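Local coordinates for protein Pcdhgb2 (Mus musculus, PDB 5SZR) that probably mediates calcium-dependent cell adhesion and may help establish specific neuronal connections, represented here by extracellular cadherin domains 3-6, at residues Asp210-Phe215 / Pro303-Asn308; His223-Asn228 / Gly316-Asn321. All coordinates share one frame; numbering follows the deposited sequence.

Contact 1. Residues Asp210-Phe215 / Pro303-Asn308; sequences DNAPVF and PTLSAN. With CA (calcium ion), chain N; CA (calcium ion), chain M; CA (calcium ion), chain O; NAG (2-acetamido-2-deoxy-beta-D-glucopyranose), chain E.
The ring of Phe215 meets Ala307 at its edge: the backbone carbonyl carbon of Ala307 lies in the ring plane, and its oxygen, Ala307 O, comes within 3.5 Å of Phe215 CE1. With CG anti to its own carbonyl carbon (chi1 -80°), the ring reaches over to the 303-308 side. Side-chain packing there is looser, Phe215 CD1 standing 4.2 Å from Ala307 CB. The same methyl approaches the backbone of the other segment more closely, Ala307 CB lying 3.2 Å from Pro213 O. The Pro213 ring lies along the backbone of Leu305 and Ser306, with CD 3.5 Å from Leu305 O and CG near Ser306 CA. A glycine in place of Pro213 would probably lose this apolar cover over Leu305 and Ser306 and give the linker more freedom to bend just after the calcium ligands. Leu305 supplies the other half of the packing: its CB sits 3.8 Å from Ala212 CB, while the CD1 branch touches the peptide carbon of Asn211, and Asn211 O binds one calcium ion at 2.3 Å. Leucine thus packs against the backbone of a metal ligand. No hydrogen bond joins the two segments. Beside this apolar seam, Asp210 bridges two further calcium ions, one on each carboxylate oxygen. At the other end Asn308 ND2 carries an N-linked sugar, whose N2 makes a weak hydrogen bond to Ser306 OG. The calcium ligands of Asp210 and Asn211 mark the linker from the preceding cadherin domain, with Glu121, Asp174 and Glu176 on one side and Asp241, Asp243 and Asp299 on the other. Pro213 and Phe215 also touch strands 290-299 and 250-257, and Phe215 reaches Val237 and Ala239 of strand 232-240, so the contact bridges both sheets of the next domain.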
ATOM      1  N   ASP A 210       4.085   4.847  -9.406  1.00 48.29           N
ATOM      2  CA  ASP A 210       2.884   4.790 -10.233  1.00 49.04           C
ATOM      3  C   ASP A 210       1.611   5.055  -9.434  1.00 50.36           C
ATOM      4  O   ASP A 210       0.515   4.747  -9.907  1.00 52.72           O
ATOM      5  CB  ASP A 210       2.794   3.443 -10.956  1.00 50.30           C
ATOM      6  CG  ASP A 210       2.908   2.253 -10.011  1.00 50.06           C
ATOM      7  OD1 ASP A 210       3.401   2.428  -8.873  1.00 48.78           O
ATOM      8  OD2 ASP A 210       2.508   1.137 -10.412  1.00 50.48           O
ATOM      9  N   ASN A 211       1.726   5.636  -8.238  1.00 49.96           N
ATOM     10  CA  ASN A 211       0.566   5.950  -7.410  1.00 50.32           C
ATOM     11  C   ASN A 211       0.641   7.400  -6.963  1.00 49.94           C
ATOM     12  O   ASN A 211       1.615   7.806  -6.322  1.00 50.56           O
ATOM     13  CB  ASN A 211       0.481   5.024  -6.195  1.00 51.15           C
ATOM     14  CG  ASN A 211       0.073   3.614  -6.566  1.00 52.92           C
ATOM     15  OD1 ASN A 211      -1.114   3.318  -6.714  1.00 53.35           O
ATOM     16  ND2 ASN A 211       1.057   2.733  -6.719  1.00 53.81           N
ATOM     17  N   ALA A 212      -0.382   8.170  -7.297  1.00 47.80           N
ATOM     18  CA  ALA A 212      -0.460   9.549  -6.841  1.00 47.02           C
ATOM     19  C   ALA A 212      -0.987   9.597  -5.408  1.00 47.01           C
ATOM     20  O   ALA A 212      -1.820   8.770  -5.025  1.00 49.27           O
ATOM     21  CB  ALA A 212      -1.370  10.367  -7.758  1.00 43.25           C
ATOM     22  N   PRO A 213      -0.505  10.529  -4.589  1.00 47.69           N
ATOM     23  CA  PRO A 213      -1.088  10.697  -3.254  1.00 47.60           C
ATOM     24  C   PRO A 213      -2.582  10.966  -3.340  1.00 45.52           C
ATOM     25  O   PRO A 213      -3.076  11.546  -4.309  1.00 44.14           O
ATOM     26  CB  PRO A 213      -0.329  11.899  -2.676  1.00 48.84           C
ATOM     27  CG  PRO A 213       0.387  12.523  -3.840  1.00 50.51           C
ATOM     28  CD  PRO A 213       0.638  11.425  -4.813  1.00 49.22           C
ATOM     29  N   VAL A 214      -3.308  10.507  -2.324  1.00 46.14           N
ATOM     30  CA  VAL A 214      -4.756  10.660  -2.249  1.00 48.32           C
ATOM     31  C   VAL A 214      -5.108  11.197  -0.870  1.00 49.75           C
ATOM     32  O   VAL A 214      -4.723  10.605   0.145  1.00 51.35           O
ATOM     33  CB  VAL A 214      -5.486   9.328  -2.506  1.00 49.34           C
ATOM     34  CG1 VAL A 214      -6.979   9.499  -2.275  1.00 50.54           C
ATOM     35  CG2 VAL A 214      -5.211   8.839  -3.916  1.00 49.34           C
ATOM     36  N   PHE A 215      -5.841  12.310  -0.832  1.00 49.87           N
ATOM     37  CA  PHE A 215      -6.218  12.912   0.439  1.00 49.10           C
ATOM     38  C   PHE A 215      -7.268  12.065   1.146  1.00 51.01           C
ATOM     39  O   PHE A 215      -8.126  11.440   0.516  1.00 52.97           O
ATOM     40  CB  PHE A 215      -6.746  14.332   0.236  1.00 44.59           C
ATOM     41  CG  PHE A 215      -5.665  15.364   0.067  1.00 41.58           C
ATOM     42  CD1 PHE A 215      -5.293  15.801  -1.193  1.00 41.14           C
ATOM     43  CD2 PHE A 215      -5.021  15.895   1.173  1.00 39.37           C
ATOM     44  CE1 PHE A 215      -4.297  16.757  -1.346  1.00 40.03           C
ATOM     45  CE2 PHE A 215      -4.026  16.840   1.028  1.00 38.73           C
ATOM     46  CZ  PHE A 215      -3.666  17.276  -0.232  1.00 39.28           C
ATOM     47  N   PRO A 303       8.863  10.701 -12.333  1.00 73.23           N
ATOM     48  CA  PRO A 303       8.439  12.065 -11.999  1.00 73.48           C
ATOM     49  C   PRO A 303       7.492  12.092 -10.799  1.00 69.23           C
ATOM     50  O   PRO A 303       7.021  11.038 -10.375  1.00 68.70           O
ATOM     51  CB  PRO A 303       7.730  12.525 -13.273  1.00 75.25           C
ATOM     52  CG  PRO A 303       7.153  11.273 -13.833  1.00 74.29           C
ATOM     53  CD  PRO A 303       8.116  10.163 -13.484  1.00 73.55           C
ATOM     54  N   THR A 304       7.233  13.279 -10.260  1.00 66.64           N
ATOM     55  CA  THR A 304       6.374  13.404  -9.093  1.00 61.40           C
ATOM     56  C   THR A 304       4.909  13.234  -9.471  1.00 56.49           C
ATOM     57  O   THR A 304       4.493  13.520 -10.597  1.00 54.45           O
ATOM     58  CB  THR A 304       6.555  14.764  -8.419  1.00 60.78           C
ATOM     59  OG1 THR A 304       6.199  15.800  -9.342  1.00 61.73           O
ATOM     60  CG2 THR A 304       7.994  14.959  -7.968  1.00 62.99           C
ATOM     61  N   LEU A 305       4.127  12.773  -8.504  1.00 54.79           N
ATOM     62  CA  LEU A 305       2.682  12.694  -8.618  1.00 55.03           C
ATOM     63  C   LEU A 305       2.051  13.521  -7.507  1.00 57.34           C
ATOM     64  O   LEU A 305       2.657  13.741  -6.452  1.00 57.46           O
ATOM     65  CB  LEU A 305       2.209  11.239  -8.558  1.00 53.53           C
ATOM     66  CG  LEU A 305       2.674  10.420  -9.764  1.00 51.64           C
ATOM     67  CD1 LEU A 305       2.411   8.944  -9.547  1.00 54.07           C
ATOM     68  CD2 LEU A 305       1.978  10.913 -11.022  1.00 49.71           C
ATOM     69  N   SER A 306       0.830  13.991  -7.753  1.00 57.51           N
ATOM     70  CA  SER A 306       0.228  14.963  -6.856  1.00 54.10           C
ATOM     71  C   SER A 306      -1.288  14.855  -6.890  1.00 52.48           C
ATOM     72  O   SER A 306      -1.876  14.309  -7.827  1.00 54.78           O
ATOM     73  CB  SER A 306       0.648  16.385  -7.222  1.00 56.16           C
ATOM     74  OG  SER A 306       0.043  16.774  -8.442  1.00 58.28           O
ATOM     75  N   ALA A 307      -1.913  15.387  -5.841  1.00 50.68           N
ATOM     76  CA  ALA A 307      -3.355  15.579  -5.803  1.00 50.11           C
ATOM     77  C   ALA A 307      -3.662  16.945  -5.206  1.00 54.80           C
ATOM     78  O   ALA A 307      -2.859  17.527  -4.470  1.00 51.77           O
ATOM     79  CB  ALA A 307      -4.063  14.485  -4.997  1.00 44.50           C
ATOM     80  N   ASN A 308      -4.852  17.443  -5.531  1.00 61.26           N
ATOM     81  CA  ASN A 308      -5.344  18.734  -5.077  1.00 64.02           C
ATOM     82  C   ASN A 308      -6.637  18.545  -4.305  1.00 61.24           C
ATOM     83  O   ASN A 308      -7.482  17.727  -4.687  1.00 63.61           O
ATOM     84  CB  ASN A 308      -5.599  19.658  -6.251  1.00 73.44           C
ATOM     85  CG  ASN A 308      -4.342  20.015  -6.979  1.00 85.19           C
ATOM     86  OD1 ASN A 308      -3.308  20.274  -6.360  1.00 80.92           O
ATOM     87  ND2 ASN A 308      -4.402  20.023  -8.299  1.00103.40           N
TER
HETATM   88 CA    CA N 711       4.459   1.578  -6.949  1.00 56.34          CA
HETATM   89 CA    CA M 710       1.917  -0.616  -9.010  1.00 54.11          CA
HETATM   90 CA    CA O 712       3.696   7.830  -5.252  1.00 47.03          CA
HETATM   91  C1  NAG E   1      -3.158  20.406  -8.894  1.00 72.65           C
HETATM   92  C2  NAG E   1      -2.622  19.649 -10.098  1.00 78.34           C
HETATM   93  C3  NAG E   1      -1.224  20.164 -10.438  1.00 85.26           C
HETATM   94  C4  NAG E   1      -1.237  21.683 -10.592  1.00 88.81           C
HETATM   95  C5  NAG E   1      -1.923  22.344  -9.391  1.00 89.72           C
HETATM   96  C6  NAG E   1      -2.135  23.833  -9.545  1.00 97.57           C
HETATM   97  C7  NAG E   1      -3.588  17.401 -10.251  1.00 76.15           C
HETATM   98  C8  NAG E   1      -3.413  15.949  -9.923  1.00 78.29           C
HETATM   99  N2  NAG E   1      -2.603  18.215  -9.857  1.00 75.82           N
HETATM  100  O3  NAG E   1      -0.749  19.542 -11.628  1.00 87.67           O
HETATM  101  O4  NAG E   1       0.097  22.170 -10.686  1.00 91.12           O
HETATM  102  O5  NAG E   1      -3.222  21.772  -9.192  1.00 82.21           O
HETATM  103  O6  NAG E   1      -1.376  24.364 -10.621  1.00104.40           O
HETATM  104  O7  NAG E   1      -4.574  17.817 -10.848  1.00 75.10           O
HETATM  105  O   HOH W   1      -0.279   0.542  -8.635  1.00 47.48           O
HETATM  106  O   HOH W   2       1.078  -1.566 -11.040  1.00 51.19           O

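Contact 2. Residues His223-Asn228 / Gly316-Asn321; sequences HVAENN and GDRNDN. With CA (calcium ion), chain Q; CA (calcium ion), chain P; CA (calcium ion), chain R.
Two backbone hydrogen bonds join Val224, Gly316 and Glu226 in a parallel pairing whose bridge is Ala225 with Gly316. Gly316 N gives a nearly straight bond to Val224 O (2.7 Å, 171°), and Gly316 O accepts from Glu226 N at 3.0 Å. Glu226 has CG anti to its backbone N (chi1 179°) and an extended chain beyond, which carries its carboxylate to the 316-321 loop. There OE1 is met nearly along its C-O axis by Arg318 N (3.2 Å), a bond that probably helps hold the carboxylate in place beside the metal. The other polar bond comes from Asn227, whose ND2 donates to Asp320 OD2 at 3.0 Å; the acceptor lies in the amide plane, but the donor stands 51° above the carboxylate plane.

Glu226 and Asp320 approach from opposite directions, and each spans two calcium ions with its two oxygens. One ion takes Glu226 OE2 and Asp320 OD2, plus a water that donates to Asn227 OD1 and another that accepts from Asn321 ND2. Its partner takes Glu226 OE1, Asp320 OD1, Asp317 OD1 and Arg318 O, drawing together oxygens that would otherwise probably repel. The Asp317 carboxylate has its strongest polar partner in Ser361 of the next domain. A third ion is bound by Asn319 OD1 and Asn321 O. Van der Waals contact is slight: Ala225 CB rests 3.7 Å from Arg318 NE. Glu226 O lies at the edge of the guanidinium, in its plane.

Asp284 and Glu286 of the same domain and Asp360 of the next help complete the paired-ion site; Asp360, through its other oxygen, also binds the third ion, together with Asp358 and Asp411. The contact runs from the last pairing of strands 219-225 and 306-316 into the calcium-bound linker before strand 324-327.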
ATOM      1  N   HIS A 223     -13.784  25.098  10.785  1.00 52.05           N
ATOM      2  CA  HIS A 223     -14.335  26.174  11.602  1.00 53.69           C
ATOM      3  C   HIS A 223     -13.239  26.729  12.501  1.00 52.43           C
ATOM      4  O   HIS A 223     -12.531  25.963  13.163  1.00 51.51           O
ATOM      5  CB  HIS A 223     -15.505  25.682  12.459  1.00 57.43           C
ATOM      6  CG  HIS A 223     -16.741  25.357  11.681  1.00 61.27           C
ATOM      7  ND1 HIS A 223     -16.921  24.154  11.034  1.00 63.36           N
ATOM      8  CD2 HIS A 223     -17.867  26.075  11.454  1.00 65.17           C
ATOM      9  CE1 HIS A 223     -18.100  24.145  10.440  1.00 65.43           C
ATOM     10  NE2 HIS A 223     -18.695  25.299  10.679  1.00 67.49           N
ATOM     11  N   VAL A 224     -13.095  28.055  12.526  1.00 52.60           N
ATOM     12  CA  VAL A 224     -12.099  28.726  13.359  1.00 53.01           C
ATOM     13  C   VAL A 224     -12.767  29.900  14.064  1.00 56.43           C
ATOM     14  O   VAL A 224     -13.271  30.819  13.406  1.00 48.38           O
ATOM     15  CB  VAL A 224     -10.889  29.224  12.549  1.00 51.17           C
ATOM     16  CG1 VAL A 224      -9.783  29.681  13.487  1.00 51.27           C
ATOM     17  CG2 VAL A 224     -10.386  28.155  11.606  1.00 50.65           C
ATOM     18  N   ALA A 225     -12.750  29.881  15.393  1.00 55.69           N
ATOM     19  CA  ALA A 225     -13.325  30.976  16.157  1.00 57.07           C
ATOM     20  C   ALA A 225     -12.512  32.248  15.954  1.00 56.68           C
ATOM     21  O   ALA A 225     -11.278  32.231  15.972  1.00 57.52           O
ATOM     22  CB  ALA A 225     -13.392  30.629  17.644  1.00 58.31           C
ATOM     23  N   GLU A 226     -13.230  33.345  15.742  1.00 55.13           N
ATOM     24  CA  GLU A 226     -12.653  34.677  15.637  1.00 58.25           C
ATOM     25  C   GLU A 226     -11.695  34.963  16.785  1.00 59.75           C
ATOM     26  O   GLU A 226     -11.794  34.366  17.863  1.00 60.23           O
ATOM     27  CB  GLU A 226     -13.797  35.688  15.619  1.00 63.38           C
ATOM     28  CG  GLU A 226     -13.454  37.139  15.533  1.00 68.03           C
ATOM     29  CD  GLU A 226     -14.707  37.972  15.419  1.00 68.21           C
ATOM     30  OE1 GLU A 226     -15.672  37.706  16.165  1.00 64.55           O
ATOM     31  OE2 GLU A 226     -14.743  38.859  14.549  1.00 74.01           O
ATOM     32  N   ASN A 227     -10.760  35.884  16.539  1.00 60.64           N
ATOM     33  CA  ASN A 227      -9.823  36.400  17.537  1.00 61.51           C
ATOM     34  C   ASN A 227      -8.853  35.333  18.028  1.00 61.25           C
ATOM     35  O   ASN A 227      -8.259  35.470  19.105  1.00 61.07           O
ATOM     36  CB  ASN A 227     -10.561  37.040  18.718  1.00 58.89           C
ATOM     37  CG  ASN A 227     -11.492  38.149  18.276  1.00 60.59           C
ATOM     38  OD1 ASN A 227     -11.178  38.905  17.358  1.00 61.76           O
ATOM     39  ND2 ASN A 227     -12.650  38.246  18.920  1.00 60.44           N
ATOM     40  N   ASN A 228      -8.705  34.266  17.249  1.00 59.12           N
ATOM     41  CA  ASN A 228      -7.692  33.255  17.490  1.00 58.91           C
ATOM     42  C   ASN A 228      -6.311  33.900  17.593  1.00 60.46           C
ATOM     43  O   ASN A 228      -6.029  34.900  16.926  1.00 61.46           O
ATOM     44  CB  ASN A 228      -7.688  32.257  16.343  1.00 57.83           C
ATOM     45  CG  ASN A 228      -7.398  32.925  15.013  1.00 59.08           C
ATOM     46  OD1 ASN A 228      -8.218  33.688  14.495  1.00 58.54           O
ATOM     47  ND2 ASN A 228      -6.215  32.669  14.470  1.00 59.66           N
ATOM     48  N   GLY A 316     -15.658  31.946  12.728  1.00 50.07           N
ATOM     49  CA  GLY A 316     -16.783  31.903  13.645  1.00 51.75           C
ATOM     50  C   GLY A 316     -16.978  33.225  14.371  1.00 54.84           C
ATOM     51  O   GLY A 316     -16.020  33.883  14.765  1.00 55.68           O
ATOM     52  N   ASP A 317     -18.239  33.602  14.548  1.00 54.82           N
ATOM     53  CA  ASP A 317     -18.567  34.853  15.213  1.00 56.42           C
ATOM     54  C   ASP A 317     -18.474  34.690  16.724  1.00 57.63           C
ATOM     55  O   ASP A 317     -19.030  33.745  17.292  1.00 58.50           O
ATOM     56  CB  ASP A 317     -19.969  35.309  14.814  1.00 58.11           C
ATOM     57  CG  ASP A 317     -20.346  36.643  15.431  1.00 64.76           C
ATOM     58  OD1 ASP A 317     -19.449  37.497  15.600  1.00 64.19           O
ATOM     59  OD2 ASP A 317     -21.540  36.837  15.748  1.00 61.95           O
ATOM     60  N   ARG A 318     -17.763  35.604  17.370  1.00 60.78           N
ATOM     61  CA  ARG A 318     -17.772  35.740  18.817  1.00 62.88           C
ATOM     62  C   ARG A 318     -18.429  37.059  19.205  1.00 66.08           C
ATOM     63  O   ARG A 318     -18.609  37.956  18.377  1.00 61.66           O
ATOM     64  CB  ARG A 318     -16.358  35.676  19.401  1.00 66.35           C
ATOM     65  CG  ARG A 318     -15.770  34.279  19.494  1.00 70.78           C
ATOM     66  CD  ARG A 318     -14.490  34.299  20.316  1.00 76.98           C
ATOM     67  NE  ARG A 318     -13.897  32.971  20.453  1.00 79.88           N
ATOM     68  CZ  ARG A 318     -14.288  32.069  21.349  1.00 84.00           C
ATOM     69  NH1 ARG A 318     -13.689  30.886  21.408  1.00 83.84           N
ATOM     70  NH2 ARG A 318     -15.282  32.350  22.185  1.00 87.66           N
ATOM     71  N   ASN A 319     -18.785  37.170  20.484  1.00 50.88           N
ATOM     72  CA  ASN A 319     -19.429  38.380  20.994  1.00 57.12           C
ATOM     73  C   ASN A 319     -18.365  39.363  21.486  1.00 54.31           C
ATOM     74  O   ASN A 319     -18.208  39.624  22.679  1.00 51.73           O
ATOM     75  CB  ASN A 319     -20.424  38.038  22.095  1.00 48.29           C
ATOM     76  CG  ASN A 319     -21.322  39.213  22.436  1.00 59.48           C
ATOM     77  OD1 ASN A 319     -21.717  39.965  21.549  1.00 46.15           O
ATOM     78  ND2 ASN A 319     -21.631  39.390  23.723  1.00 46.03           N
ATOM     79  N   ASP A 320     -17.622  39.918  20.528  1.00 53.48           N
ATOM     80  CA  ASP A 320     -16.583  40.891  20.836  1.00 54.14           C
ATOM     81  C   ASP A 320     -17.014  42.329  20.555  1.00 53.00           C
ATOM     82  O   ASP A 320     -16.169  43.229  20.530  1.00 53.33           O
ATOM     83  CB  ASP A 320     -15.292  40.555  20.077  1.00 52.01           C
ATOM     84  CG  ASP A 320     -15.508  40.362  18.586  1.00 52.74           C
ATOM     85  OD1 ASP A 320     -16.667  40.230  18.148  1.00 51.87           O
ATOM     86  OD2 ASP A 320     -14.500  40.324  17.845  1.00 54.42           O
ATOM     87  N   ASN A 321     -18.308  42.568  20.356  1.00 51.65           N
ATOM     88  CA  ASN A 321     -18.836  43.915  20.180  1.00 49.33           C
ATOM     89  C   ASN A 321     -20.022  44.099  21.113  1.00 48.70           C
ATOM     90  O   ASN A 321     -20.972  43.311  21.073  1.00 48.58           O
ATOM     91  CB  ASN A 321     -19.257  44.170  18.732  1.00 49.84           C
ATOM     92  CG  ASN A 321     -18.076  44.240  17.792  1.00 53.55           C
ATOM     93  OD1 ASN A 321     -17.486  45.304  17.595  1.00 55.49           O
ATOM     94  ND2 ASN A 321     -17.723  43.104  17.202  1.00 53.59           N
TER
HETATM   95 CA    CA Q 714     -17.987  39.325  16.365  1.00 52.64          CA
HETATM   96 CA    CA P 713     -14.447  40.881  15.585  1.00 50.04          CA
HETATM   97 CA    CA R 715     -22.692  41.735  20.488  1.00 43.31          CA
HETATM   98  O   HOH W   3     -12.059  40.940  15.815  1.00 54.08           O
HETATM   99  O   HOH W   4     -14.783  43.412  16.042  1.00 42.55           O

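How the contacts relate
Contacts 1 and 2 lie near opposite ends of one cadherin domain, their centres about 36 Å and their nearest atoms about 16 Å apart. Both are partly buried, neither being wholly core nor wholly surface. They share strand 306-316, contact 1 at its start and contact 2 at its end. Along the chain their segments alternate. In contact 1 the meeting is van der Waals packing of largely apolar side chains on each other and on backbone, without cross-segment hydrogen bonds, and the calcium ligands lie on 210-215 alone; in contact 2 hydrogen bonds join the segments and both supply metal ligands. Asp210 and Asp320 play the same part in successive interdomain linkers, before and after the domain.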